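Local coordinates for starch synthase I (Hordeum vulgare, PDB 4HLN), which belongs to the starch synthase family of plant glycosyltransferases, built of two Rossmann-like domains that face each other across a cleft in the GT-B manner, at residues V361-Y365 against S522-P526; L297-L302 against L348-V352; V352-I358 against L381-R385; L532-G538 against G604-H609. All coordinates share one frame; numbering follows the deposited sequence.

Contact 1. Residues V361-Y365 against S522-P526; sequences VSQGY and SRFEP
The ring of Phe524 takes Val361 CG2 over the middle of one face: the methyl lies 4.1 Å from the ring centroid and only 5° off the normal, a CH-pi contact. Its sister methyl Val361 CG1 approaches Phe524 CE1 at 3.7 Å, and Ser362 CB meets Phe524 CZ obliquely at 4.0 Å. The Tyr365 ring in turn has Phe524 CD2 over one face, displaced toward the rim, while the carbonyl oxygens of Ser522 and Val361 lie at its edge. The two ring planes are inclined at 49°, and the rings touch at Tyr365 CD2 and Phe524 CE2, 3.9 Å apart. In GT-B terms this is a contact between the two Rossmann-like domains: 361-365 follows strand 357-360 of the N-terminal sheet, and 522-526 follows strand 517-520 of the C-terminal one. Polar grip across the junction comes from Glu525 N, which donates an almost straight hydrogen bond to Tyr365 OH (2.9 Å, 176°) and so fixes the outer end of the phenol. With chi1 at -65°, CG of Tyr365 points away from its own carbonyl carbon, which carries the ring across to the 522-526 loop. Val361 CG2, besides covering Phe524, comes within 4.2 Å of Pro526 CB. The charged side-chain ends turn elsewhere: Arg523 forms a salt bridge with Asp456, and Glu525 OE2 a salt bridge with Lys453 and a hydrogen bond with Gln452. His544 meets the Tyr365 ring edge-to-face, and Val369 and Glu373 of helix 367-374 touch Phe524.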
# COMPACT_ATOMS: atom_id res chain seq x y z
N VAL A 361 -2.01 2.42 6.02
CA VAL A 361 -2.40 3.33 4.95
C VAL A 361 -2.88 4.69 5.48
O VAL A 361 -2.69 5.73 4.85
CB VAL A 361 -3.54 2.72 4.13
CG1 VAL A 361 -4.67 2.30 5.06
CG2 VAL A 361 -4.02 3.70 3.06
N SER A 362 -3.48 4.68 6.67
CA SER A 362 -4.16 5.83 7.21
C SER A 362 -3.19 6.90 7.71
O SER A 362 -3.60 8.02 8.02
CB SER A 362 -5.09 5.40 8.35
OG SER A 362 -4.35 4.99 9.49
N GLN A 363 -1.91 6.54 7.78
CA GLN A 363 -0.88 7.48 8.23
C GLN A 363 -0.79 8.80 7.46
O GLN A 363 -0.70 9.87 8.07
CB GLN A 363 0.47 6.80 8.26
CG GLN A 363 0.93 6.53 9.66
CD GLN A 363 0.97 7.78 10.50
OE1 GLN A 363 1.71 8.72 10.20
NE2 GLN A 363 0.16 7.82 11.55
N GLY A 364 -0.81 8.75 6.14
CA GLY A 364 -0.79 9.98 5.37
C GLY A 364 -2.15 10.63 5.11
O GLY A 364 -2.32 11.31 4.10
N TYR A 365 -3.11 10.43 6.01
CA TYR A 365 -4.44 11.03 5.85
C TYR A 365 -5.00 11.65 7.12
O TYR A 365 -4.48 11.44 8.21
CB TYR A 365 -5.45 10.00 5.32
CG TYR A 365 -5.14 9.52 3.94
CD1 TYR A 365 -5.59 10.22 2.83
CD2 TYR A 365 -4.36 8.38 3.74
CE1 TYR A 365 -5.30 9.79 1.54
CE2 TYR A 365 -4.07 7.94 2.46
CZ TYR A 365 -4.53 8.65 1.36
OH TYR A 365 -4.25 8.22 0.09
N SER A 522 -6.60 10.53 -5.16
CA SER A 522 -6.99 9.24 -4.60
C SER A 522 -7.54 9.39 -3.20
O SER A 522 -7.04 10.20 -2.42
CB SER A 522 -5.80 8.29 -4.57
OG SER A 522 -5.43 7.87 -5.87
N ARG A 523 -8.55 8.58 -2.88
CA ARG A 523 -9.27 8.66 -1.61
C ARG A 523 -8.57 8.02 -0.43
O ARG A 523 -8.70 8.47 0.70
CB ARG A 523 -10.63 7.98 -1.74
CG ARG A 523 -11.41 8.45 -2.89
CD ARG A 523 -12.82 7.93 -2.83
NE ARG A 523 -13.64 8.75 -3.70
CZ ARG A 523 -14.25 9.85 -3.29
NH1 ARG A 523 -14.13 10.23 -2.02
NH2 ARG A 523 -14.97 10.57 -4.14
N PHE A 524 -7.85 6.94 -0.69
CA PHE A 524 -7.27 6.14 0.38
C PHE A 524 -6.32 5.13 -0.25
O PHE A 524 -6.63 3.95 -0.36
CB PHE A 524 -8.40 5.44 1.14
CG PHE A 524 -8.11 5.23 2.60
CD1 PHE A 524 -8.28 3.98 3.18
CD2 PHE A 524 -7.65 6.29 3.38
CE1 PHE A 524 -8.01 3.79 4.51
CE2 PHE A 524 -7.38 6.10 4.71
CZ PHE A 524 -7.56 4.85 5.28
N GLU A 525 -5.16 5.61 -0.68
CA GLU A 525 -4.28 4.79 -1.51
C GLU A 525 -3.13 4.15 -0.75
O GLU A 525 -2.22 4.84 -0.29
CB GLU A 525 -3.74 5.61 -2.69
CG GLU A 525 -2.97 4.77 -3.70
CD GLU A 525 -3.86 3.77 -4.44
OE1 GLU A 525 -3.63 2.54 -4.30
OE2 GLU A 525 -4.77 4.22 -5.18
N PRO A 526 -3.17 2.82 -0.62
CA PRO A 526 -2.11 2.06 0.06
C PRO A 526 -0.94 1.86 -0.90
O PRO A 526 0.18 1.60 -0.47
CB PRO A 526 -2.79 0.73 0.36
CG PRO A 526 -3.72 0.54 -0.78
CD PRO A 526 -4.18 1.92 -1.20

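Contact 2. Residues L297-L302 against L348-V352; sequences LVIHNL and LKGAV
A beta-alpha-beta crossover of the N-terminal Rossmann-like domain brings Leu297, on strand 294-299, against Ala351 and Val352 of helix 347-354. The strand and helix segments run in largely opposing directions, at 133°, with their axes 9.7 Å apart at closest approach, and no hydrogen bond spans the gap; the side chains that meet are apolar. Leu297 does most of the work from the strand side. With CG anti to the backbone N, chi1 171°, its branch reaches out toward the helix, where Leu297 CD2 meets Ala351 CB at 3.8 Å and is equally near Val352 CG2. Leu297 CD1 reaches the same alanine methyl beside CD2 and lies 4.2 Å from Leu348 CD1. Ala351 thus lies against both methyls of one leucine, while Leu348, one turn earlier, packs toward the loop that follows the strand. There Leu348 CD2 faces Asn301 O at 4.1 Å and Leu302 CD2 at 4.3 Å. Ile299, pointing to the same side of the sheet as Leu297, makes a looser contact through its tip: Ile299 CD1 lies 4.4 Å from Val352 CG2. Ser274, in a loop, also touches Leu297, Leu348 and Ala351. The strand's backbone is paired on both sides, with strand 264-269 through Val298 and with strand 357-360 through Leu297 and Ile299. A crossover helix laid over an inner parallel strand, and leading back into the neighbouring one, is the signature of a Rossmann-like alpha/beta domain.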
# COMPACT_ATOMS: atom_id res chain seq x y z
N LEU A 297 2.00 -5.10 12.17
CA LEU A 297 0.75 -5.16 11.46
C LEU A 297 0.82 -4.19 10.28
O LEU A 297 1.14 -3.01 10.46
CB LEU A 297 -0.41 -4.82 12.40
CG LEU A 297 -1.77 -4.65 11.72
CD1 LEU A 297 -2.21 -5.95 11.03
CD2 LEU A 297 -2.77 -4.17 12.76
N VAL A 298 0.57 -4.70 9.08
CA VAL A 298 0.47 -3.88 7.88
C VAL A 298 -0.99 -3.77 7.45
O VAL A 298 -1.66 -4.78 7.20
CB VAL A 298 1.24 -4.46 6.68
CG1 VAL A 298 1.03 -3.56 5.48
CG2 VAL A 298 2.72 -4.63 7.00
N ILE A 299 -1.47 -2.54 7.36
CA ILE A 299 -2.86 -2.28 7.08
C ILE A 299 -3.00 -1.58 5.75
O ILE A 299 -2.68 -0.39 5.63
CB ILE A 299 -3.47 -1.36 8.16
CG1 ILE A 299 -3.32 -1.97 9.54
CG2 ILE A 299 -4.93 -1.10 7.87
CD1 ILE A 299 -4.05 -1.19 10.61
N HIS A 300 -3.47 -2.31 4.75
CA HIS A 300 -3.69 -1.73 3.44
C HIS A 300 -5.09 -1.11 3.32
O HIS A 300 -5.30 -0.18 2.55
CB HIS A 300 -3.45 -2.77 2.35
CG HIS A 300 -2.07 -3.35 2.37
ND1 HIS A 300 -1.80 -4.60 2.89
CD2 HIS A 300 -0.88 -2.85 1.96
CE1 HIS A 300 -0.51 -4.84 2.79
NE2 HIS A 300 0.07 -3.80 2.23
N ASN A 301 -6.05 -1.62 4.09
CA ASN A 301 -7.38 -1.02 4.14
C ASN A 301 -8.05 -1.19 5.50
O ASN A 301 -7.68 -2.06 6.29
CB ASN A 301 -8.29 -1.62 3.07
CG ASN A 301 -8.82 -2.98 3.47
OD1 ASN A 301 -9.83 -3.09 4.17
ND2 ASN A 301 -8.13 -4.04 3.04
N LEU A 302 -9.06 -0.36 5.74
CA LEU A 302 -9.81 -0.32 6.99
C LEU A 302 -11.26 -0.76 6.80
O LEU A 302 -12.03 -0.82 7.75
CB LEU A 302 -9.79 1.10 7.55
CG LEU A 302 -8.42 1.63 8.00
CD1 LEU A 302 -8.54 2.99 8.70
CD2 LEU A 302 -7.82 0.61 8.94
N LEU A 348 -8.81 -7.50 12.92
CA LEU A 348 -7.89 -6.38 12.74
C LEU A 348 -7.71 -5.64 14.06
O LEU A 348 -6.59 -5.32 14.45
CB LEU A 348 -8.42 -5.43 11.68
CG LEU A 348 -7.40 -4.46 11.11
CD1 LEU A 348 -6.32 -5.25 10.45
CD2 LEU A 348 -8.04 -3.54 10.09
N LYS A 349 -8.83 -5.39 14.74
CA LYS A 349 -8.80 -4.76 16.04
C LYS A 349 -7.88 -5.52 17.00
O LYS A 349 -7.09 -4.93 17.72
CB LYS A 349 -10.22 -4.66 16.60
CG LYS A 349 -10.33 -3.95 17.94
CD LYS A 349 -10.27 -4.93 19.11
CE LYS A 349 -10.53 -4.22 20.45
NZ LYS A 349 -10.60 -5.16 21.62
N GLY A 350 -8.02 -6.84 17.01
CA GLY A 350 -7.21 -7.72 17.84
C GLY A 350 -5.72 -7.55 17.62
O GLY A 350 -4.94 -7.53 18.58
N ALA A 351 -5.33 -7.41 16.36
CA ALA A 351 -3.94 -7.15 16.01
C ALA A 351 -3.52 -5.75 16.41
O ALA A 351 -2.40 -5.55 16.86
CB ALA A 351 -3.72 -7.34 14.53
N VAL A 352 -4.40 -4.77 16.24
CA VAL A 352 -4.04 -3.39 16.55
C VAL A 352 -3.71 -3.31 18.02
O VAL A 352 -2.82 -2.58 18.46
CB VAL A 352 -5.19 -2.43 16.23
CG1 VAL A 352 -5.08 -1.20 17.10
CG2 VAL A 352 -5.19 -2.06 14.77

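Contact 3. Residues V352-I358 against L381-R385; sequences VVTADRI and LLSSR
Arg385 NH1 holds two backbone oxygens of the 352-358 segment at once, donating to Val352 O (3.0 Å, 166°) and to Ala355 O (2.7 Å, 156°). Both acceptors lie near the guanidinium plane, at its edge, yet each carbonyl is met off its own plane: the donor is tilted from that of Val352 and stands well above that of Ala355. Arg385 NH2 adds a weak bond to Ala355 O. Since these oxygens belong to the last turn of helix 347-354 and the residue just beyond it, the cation sits where the helix dipole would probably favour positive charge. Bends at chi2 and chi3 (58°) fold the arginine chain back so that its head reaches this helix end. Beside the polar grip lies an apolar one: Val352 CG1 rests on Leu381 CG, 3.8 Å away, Val352 CG2 meets Leu382 CD2 at the same distance, and Val353 CG2 comes within 4.3 Å of Leu381 CD2. Ile358 CD1 crosses close to Arg385 NH1, 4.1 Å away. Farther out, Tyr631 makes a cation-pi contact with Arg385, and its backbone N is hydrogen-bonded to Asp356 OD1. The contact thus joins the ends of helices 347-354 and 376-384, while Ile358 lies in strand 357-360, its backbone bonded to Val388 and Asn390 on the side of strand 389-391.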
# COMPACT_ATOMS: atom_id res chain seq x y z
N VAL A 352 -4.40 -4.77 16.24
CA VAL A 352 -4.04 -3.39 16.55
C VAL A 352 -3.71 -3.31 18.02
O VAL A 352 -2.82 -2.58 18.46
CB VAL A 352 -5.19 -2.43 16.23
CG1 VAL A 352 -5.08 -1.20 17.10
CG2 VAL A 352 -5.19 -2.06 14.77
N VAL A 353 -4.44 -4.12 18.78
CA VAL A 353 -4.28 -4.15 20.21
C VAL A 353 -3.00 -4.87 20.66
O VAL A 353 -2.45 -4.51 21.68
CB VAL A 353 -5.54 -4.73 20.86
CG1 VAL A 353 -5.20 -5.50 22.12
CG2 VAL A 353 -6.53 -3.61 21.14
N THR A 354 -2.51 -5.85 19.89
CA THR A 354 -1.41 -6.71 20.33
C THR A 354 -0.11 -6.64 19.51
O THR A 354 0.92 -7.15 19.94
CB THR A 354 -1.83 -8.19 20.34
OG1 THR A 354 -2.33 -8.55 19.03
CG2 THR A 354 -2.91 -8.42 21.38
N ALA A 355 -0.15 -6.05 18.33
CA ALA A 355 1.04 -6.00 17.49
C ALA A 355 2.06 -5.12 18.16
O ALA A 355 1.73 -4.37 19.07
CB ALA A 355 0.70 -5.44 16.12
N ASP A 356 3.30 -5.18 17.70
CA ASP A 356 4.35 -4.38 18.31
C ASP A 356 4.53 -3.04 17.61
O ASP A 356 4.57 -2.00 18.26
CB ASP A 356 5.64 -5.18 18.41
CG ASP A 356 5.48 -6.42 19.28
OD1 ASP A 356 4.88 -6.29 20.38
OD2 ASP A 356 5.89 -7.52 18.86
N ARG A 357 4.61 -3.08 16.28
CA ARG A 357 4.58 -1.87 15.47
C ARG A 357 3.40 -1.95 14.50
O ARG A 357 2.88 -3.03 14.25
CB ARG A 357 5.88 -1.72 14.67
CG ARG A 357 7.17 -1.72 15.47
CD ARG A 357 7.33 -0.50 16.33
NE ARG A 357 7.21 0.74 15.58
CZ ARG A 357 7.58 1.93 16.06
NH1 ARG A 357 8.11 2.01 17.29
NH2 ARG A 357 7.43 3.03 15.31
N ILE A 358 2.99 -0.82 13.95
CA ILE A 358 1.90 -0.79 12.98
C ILE A 358 2.21 0.10 11.79
O ILE A 358 2.50 1.29 11.95
CB ILE A 358 0.60 -0.26 13.61
CG1 ILE A 358 0.18 -1.16 14.77
CG2 ILE A 358 -0.51 -0.16 12.54
CD1 ILE A 358 -0.98 -0.67 15.52
N LEU A 381 -8.70 3.88 18.48
CA LEU A 381 -7.83 2.77 18.84
C LEU A 381 -6.45 2.97 18.24
O LEU A 381 -5.45 2.92 18.94
CB LEU A 381 -8.44 1.48 18.33
CG LEU A 381 -7.97 0.24 19.08
CD1 LEU A 381 -8.19 0.45 20.56
CD2 LEU A 381 -8.74 -0.95 18.58
N LEU A 382 -6.40 3.18 16.93
CA LEU A 382 -5.16 3.49 16.24
C LEU A 382 -4.41 4.63 16.90
O LEU A 382 -3.22 4.50 17.19
CB LEU A 382 -5.42 3.87 14.79
CG LEU A 382 -5.84 2.74 13.86
CD1 LEU A 382 -6.04 3.28 12.46
CD2 LEU A 382 -4.82 1.62 13.84
N SER A 383 -5.08 5.75 17.11
CA SER A 383 -4.39 6.93 17.62
C SER A 383 -3.98 6.73 19.07
O SER A 383 -3.07 7.40 19.57
CB SER A 383 -5.23 8.20 17.44
OG SER A 383 -6.52 8.02 17.96
N SER A 384 -4.62 5.77 19.74
CA SER A 384 -4.17 5.39 21.08
C SER A 384 -2.80 4.69 21.02
O SER A 384 -2.10 4.60 22.02
CB SER A 384 -5.21 4.51 21.78
OG SER A 384 -4.90 3.13 21.67
N ARG A 385 -2.41 4.22 19.83
CA ARG A 385 -1.11 3.60 19.64
C ARG A 385 -0.25 4.45 18.70
O ARG A 385 0.60 3.94 17.97
CB ARG A 385 -1.26 2.18 19.10
CG ARG A 385 -2.09 1.30 20.00
CD ARG A 385 -1.63 -0.14 19.99
NE ARG A 385 -0.23 -0.28 20.38
CZ ARG A 385 0.55 -1.29 19.97
NH1 ARG A 385 0.05 -2.23 19.18
NH2 ARG A 385 1.82 -1.34 20.34

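Contact 4. Residues L532-G538 against G604-H609; sequences LYAMQYG and GMTKDH
A Schellman motif ends helix 529-536 and packs against Met605 at the end of helix 594-606: Gly538, its C-prime residue with positive phi, bonds through N to Met535 O, and the N of the following residue bonds Ala534 O. Both helices belong to the C-terminal half of the GT-B fold, and Ser596, earlier in the second helix, helps line the glycan pocket. Their backbones come close together, Met535 CA being 4.2 Å from Gly604 CA. Met605 reaches over the turn, its CG 3.4 Å from Gly538 N. The centre of the contact is His609. Its NE2 donates to Gly604 O (3.0 Å, 158°), nearly within the ring plane, which sets the rotation of the imidazole; that bond ties the loop after the helix back to its last turn. Leu532 O lies over one face of the ring, toward the rim, and the backbone of Lys607 over the opposite one. Gln536 OE1 comes to the edge, 3.5 Å from His609 CD2, the amide turned 84° against the ring, while Gln536 NE2 bonds Trp401 O. A bend at chi3 (74°) swings the methyl of Met535 round, with the sulfur oblique to the ring, so that Met535 CE meets the in-plane edge at His609 CE1, 3.6 Å away, and touches Lys607 CD at 3.8 Å.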
# COMPACT_ATOMS: atom_id res chain seq x y z
N LEU A 532 5.62 8.69 -6.96
CA LEU A 532 7.02 8.32 -7.10
C LEU A 532 7.48 8.49 -8.54
O LEU A 532 8.55 9.07 -8.79
CB LEU A 532 7.22 6.87 -6.62
CG LEU A 532 6.50 6.54 -5.31
CD1 LEU A 532 6.98 5.21 -4.75
CD2 LEU A 532 6.72 7.64 -4.29
N TYR A 533 6.67 8.01 -9.49
CA TYR A 533 6.97 8.20 -10.90
C TYR A 533 7.08 9.69 -11.23
O TYR A 533 8.03 10.13 -11.88
CB TYR A 533 5.89 7.57 -11.76
CG TYR A 533 5.70 6.09 -11.56
CD1 TYR A 533 6.78 5.25 -11.34
CD2 TYR A 533 4.43 5.53 -11.61
CE1 TYR A 533 6.60 3.89 -11.16
CE2 TYR A 533 4.24 4.18 -11.45
CZ TYR A 533 5.32 3.36 -11.22
OH TYR A 533 5.12 2.02 -11.06
N ALA A 534 6.10 10.46 -10.77
CA ALA A 534 6.11 11.89 -11.00
C ALA A 534 7.43 12.47 -10.51
O ALA A 534 8.17 13.09 -11.27
CB ALA A 534 4.94 12.56 -10.29
N MET A 535 7.72 12.25 -9.23
CA MET A 535 8.92 12.76 -8.61
C MET A 535 10.17 12.27 -9.34
O MET A 535 11.08 13.04 -9.62
CB MET A 535 8.95 12.37 -7.13
CG MET A 535 8.13 13.31 -6.22
SD MET A 535 7.87 12.70 -4.54
CE MET A 535 9.49 12.93 -3.80
N GLN A 536 10.19 10.99 -9.66
CA GLN A 536 11.30 10.39 -10.37
C GLN A 536 11.54 11.10 -11.69
O GLN A 536 12.65 11.09 -12.23
CB GLN A 536 11.01 8.90 -10.62
CG GLN A 536 12.05 8.16 -11.45
CD GLN A 536 13.38 7.96 -10.72
OE1 GLN A 536 13.59 8.47 -9.61
NE2 GLN A 536 14.28 7.22 -11.36
N TYR A 537 10.49 11.73 -12.22
CA TYR A 537 10.54 12.34 -13.54
C TYR A 537 10.52 13.86 -13.53
O TYR A 537 10.39 14.49 -14.59
CB TYR A 537 9.37 11.83 -14.38
CG TYR A 537 9.66 10.54 -15.06
CD1 TYR A 537 9.92 9.41 -14.31
CD2 TYR A 537 9.70 10.44 -16.44
CE1 TYR A 537 10.21 8.21 -14.92
CE2 TYR A 537 9.99 9.24 -17.06
CZ TYR A 537 10.25 8.13 -16.29
OH TYR A 537 10.54 6.91 -16.86
N GLY A 538 10.64 14.47 -12.36
CA GLY A 538 10.60 15.92 -12.26
C GLY A 538 9.22 16.47 -12.57
O GLY A 538 9.06 17.63 -12.95
N GLY A 604 12.49 16.19 -6.09
CA GLY A 604 11.78 14.96 -6.40
C GLY A 604 12.67 13.93 -7.06
O GLY A 604 12.67 12.74 -6.69
N MET A 605 13.46 14.38 -8.03
CA MET A 605 14.27 13.49 -8.83
C MET A 605 15.45 12.90 -8.08
O MET A 605 15.88 11.77 -8.36
CB MET A 605 14.74 14.21 -10.08
CG MET A 605 13.61 14.95 -10.78
SD MET A 605 14.19 15.95 -12.16
CE MET A 605 14.85 14.66 -13.20
N THR A 606 15.98 13.66 -7.13
CA THR A 606 17.13 13.18 -6.36
C THR A 606 16.72 12.21 -5.24
O THR A 606 17.56 11.44 -4.79
CB THR A 606 18.00 14.32 -5.81
OG1 THR A 606 17.17 15.30 -5.20
CG2 THR A 606 18.80 14.97 -6.93
N LYS A 607 15.45 12.24 -4.82
CA LYS A 607 14.93 11.27 -3.83
C LYS A 607 15.12 9.82 -4.28
O LYS A 607 15.04 9.52 -5.48
CB LYS A 607 13.45 11.52 -3.51
CG LYS A 607 13.19 12.54 -2.39
CD LYS A 607 12.20 12.02 -1.31
CE LYS A 607 12.72 10.73 -0.61
NZ LYS A 607 14.05 10.84 0.11
N ASP A 608 15.36 8.94 -3.32
CA ASP A 608 15.48 7.51 -3.60
C ASP A 608 14.10 6.87 -3.50
O ASP A 608 13.49 6.87 -2.43
CB ASP A 608 16.46 6.84 -2.63
CG ASP A 608 16.73 5.38 -2.98
OD1 ASP A 608 17.69 4.80 -2.42
OD2 ASP A 608 16.01 4.80 -3.81
N HIS A 609 13.62 6.32 -4.61
CA HIS A 609 12.30 5.72 -4.66
C HIS A 609 12.40 4.23 -4.91
O HIS A 609 11.44 3.59 -5.36
CB HIS A 609 11.46 6.34 -5.78
CG HIS A 609 11.38 7.84 -5.74
ND1 HIS A 609 10.71 8.52 -4.73
CD2 HIS A 609 11.86 8.78 -6.58
CE1 HIS A 609 10.81 9.82 -4.96
NE2 HIS A 609 11.50 10.00 -6.07

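Overall arrangement
From the N terminus, contact 2 comes first: it closes the excursion from strand 294-299 to helix 347-354. Contact 3 starts at Val352, the residue they share, and closes a short loop through helices 367-374 and 376-384; the two centres are about 8 Å apart. Contact 1 opens at Val361, inside that loop, and ends beyond it at 522-526, so contacts 1 and 3 cross along the chain. Contact 1 spans the two domains, and Val361 N probably bonds Ile299 O, linking it to contact 2. Contact 4 follows in series within the C-terminal half, closing the path from helix 529-536 through strands 540-544 and 569-571 and helix 576-592 to the end of helix 594-606.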